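Local coordinates for Non-structural protein 3 (Rice hoja blanca virus, PDB 3AJF) that suppresses RNA-mediated gene silencing in the host plant, presumably by binding double-stranded RNA, at residues R67-G71 / H72-P76. Numbering follows the deposited sequence.
Sequences RDLPG and HYRLP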
loop_
_atom_site.group_PDB
_atom_site.type_symbol
_atom_site.label_atom_id
_atom_site.label_comp_id
_atom_site.label_asym_id
_atom_site.label_seq_id
_atom_site.Cartn_x
_atom_site.Cartn_y
_atom_site.Cartn_z
ATOM N N ARG A 67 -1.455 13.114 11.902
ATOM C CA ARG A 67 -1.503 12.950 13.341
ATOM C C ARG A 67 -2.891 12.808 13.943
ATOM O O ARG A 67 -3.011 12.279 15.054
ATOM C CB ARG A 67 -0.818 14.125 14.026
ATOM C CG ARG A 67 0.682 14.093 13.940
ATOM C CD ARG A 67 1.222 15.039 14.984
ATOM N NE ARG A 67 2.550 15.525 14.649
ATOM C CZ ARG A 67 3.130 16.565 15.242
ATOM N NH1 ARG A 67 2.484 17.227 16.201
ATOM N NH2 ARG A 67 4.351 16.944 14.877
ATOM N N ASP A 68 -3.930 13.301 13.270
ATOM C CA ASP A 68 -5.267 13.272 13.873
ATOM C C ASP A 68 -6.184 12.245 13.217
ATOM O O ASP A 68 -7.411 12.393 13.248
ATOM C CB ASP A 68 -5.911 14.682 13.876
ATOM C CG ASP A 68 -6.105 15.241 12.475
ATOM O OD1 ASP A 68 -5.489 14.708 11.526
ATOM O OD2 ASP A 68 -6.864 16.219 12.303
ATOM N N LEU A 69 -5.609 11.211 12.612
ATOM C CA LEU A 69 -6.431 10.118 12.073
ATOM C C LEU A 69 -7.068 9.424 13.278
ATOM O O LEU A 69 -6.350 9.044 14.200
ATOM C CB LEU A 69 -5.564 9.129 11.280
ATOM C CG LEU A 69 -6.280 7.986 10.554
ATOM C CD1 LEU A 69 -7.054 8.542 9.345
ATOM C CD2 LEU A 69 -5.297 6.872 10.143
ATOM N N PRO A 70 -8.409 9.299 13.315
ATOM C CA PRO A 70 -8.969 8.575 14.467
ATOM C C PRO A 70 -8.337 7.175 14.693
ATOM O O PRO A 70 -8.030 6.451 13.740
ATOM C CB PRO A 70 -10.451 8.457 14.106
ATOM C CG PRO A 70 -10.724 9.648 13.250
ATOM C CD PRO A 70 -9.462 9.795 12.410
ATOM N N GLY A 71 -8.108 6.817 15.953
ATOM C CA GLY A 71 -7.472 5.545 16.302
ATOM C C GLY A 71 -8.174 4.328 15.704
ATOM O O GLY A 71 -7.530 3.400 15.231
ATOM N N HIS A 72 -9.500 4.337 15.699
ATOM C CA HIS A 72 -10.246 3.194 15.175
ATOM C C HIS A 72 -10.254 3.113 13.647
ATOM O O HIS A 72 -10.775 2.169 13.087
ATOM C CB HIS A 72 -11.662 3.125 15.766
ATOM C CG HIS A 72 -12.570 4.230 15.323
ATOM N ND1 HIS A 72 -12.383 5.545 15.697
ATOM C CD2 HIS A 72 -13.694 4.210 14.566
ATOM C CE1 HIS A 72 -13.331 6.292 15.161
ATOM N NE2 HIS A 72 -14.145 5.506 14.479
ATOM N N TYR A 73 -9.660 4.100 12.983
ATOM C CA TYR A 73 -9.537 4.071 11.539
ATOM C C TYR A 73 -8.279 3.331 11.111
ATOM O O TYR A 73 -8.178 2.944 9.954
ATOM C CB TYR A 73 -9.542 5.498 10.956
ATOM C CG TYR A 73 -10.917 6.170 10.862
ATOM C CD1 TYR A 73 -12.053 5.634 11.502
ATOM C CD2 TYR A 73 -11.069 7.352 10.146
ATOM C CE1 TYR A 73 -13.299 6.244 11.393
ATOM C CE2 TYR A 73 -12.311 7.974 10.046
ATOM C CZ TYR A 73 -13.405 7.413 10.669
ATOM O OH TYR A 73 -14.607 8.046 10.562
ATOM N N ARG A 74 -7.339 3.090 12.040
ATOM C CA ARG A 74 -6.037 2.563 11.606
ATOM C C ARG A 74 -6.106 1.167 10.987
ATOM O O ARG A 74 -5.454 0.904 9.965
ATOM C CB ARG A 74 -4.958 2.623 12.712
ATOM C CG ARG A 74 -4.659 4.035 13.256
ATOM C CD ARG A 74 -3.344 4.046 14.031
ATOM N NE ARG A 74 -2.220 3.938 13.103
ATOM C CZ ARG A 74 -1.753 4.927 12.347
ATOM N NH1 ARG A 74 -2.244 6.151 12.458
ATOM N NH2 ARG A 74 -0.745 4.705 11.509
ATOM N N LEU A 75 -6.870 0.285 11.615
ATOM C CA LEU A 75 -6.940 -1.113 11.174
ATOM C C LEU A 75 -7.682 -1.247 9.829
ATOM O O LEU A 75 -7.168 -1.895 8.903
ATOM C CB LEU A 75 -7.552 -2.011 12.264
ATOM C CG LEU A 75 -7.718 -3.508 11.956
ATOM C CD1 LEU A 75 -6.406 -4.113 11.447
ATOM C CD2 LEU A 75 -8.224 -4.272 13.173
ATOM N N PRO A 76 -8.878 -0.643 9.715
ATOM C CA PRO A 76 -9.545 -0.696 8.407
ATOM C C PRO A 76 -8.769 -0.017 7.268
ATOM O O PRO A 76 -8.793 -0.523 6.143
ATOM C CB PRO A 76 -10.885 -0.004 8.634
ATOM C CG PRO A 76 -10.856 0.575 10.038
ATOM C CD PRO A 76 -9.702 -0.009 10.770
HETATM O O HOH W 1 -3.891 7.404 14.443
HETATM O O HOH W 2 -7.541 0.543 14.378
#
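Gly71 O is gripped twice: Arg74 N donates to it over 3.2 Å in a nearly straight bond (168°), and a water that donates to the same oxygen accepts from Leu75 N, standing in for a direct backbone bond. One residue earlier, Tyr73 N binds Pro70 O at 3.0 Å. Both amides approach their acceptors from above the carbonyl plane, as in the tight i to i+3 turns that lead this loop into helix 74-85. Pro70 also packs on the turn with its ring. Its CG lies over one face of the Tyr73 ring, displaced toward the rim and 4.0 Å from the centroid, in a CH-pi contact, while its CB meets CE1 of the His72 imidazole at 3.8 Å. His72 CG sits between its backbone N and carbonyl carbon (chi1 68°), which sets the imidazole where Tyr73 CD1 lies over one face, offset toward the rim. The loop connects helices 49-64 and 74-85 of this helical domain, and Leu69 packs against Leu22, Met62 and Leu63, its CG 4.1 Å from Tyr73 CB. Arg74, bent at chi3 (73°), brings NH1 obliquely to within 3.9 Å of Leu69 CD2; a second water, in the guanidinium plane, links NH1 to Leu69 O. Arg74 NH2 binds Leu63 O and, across the dimer interface, Phe88 O of the second subunit.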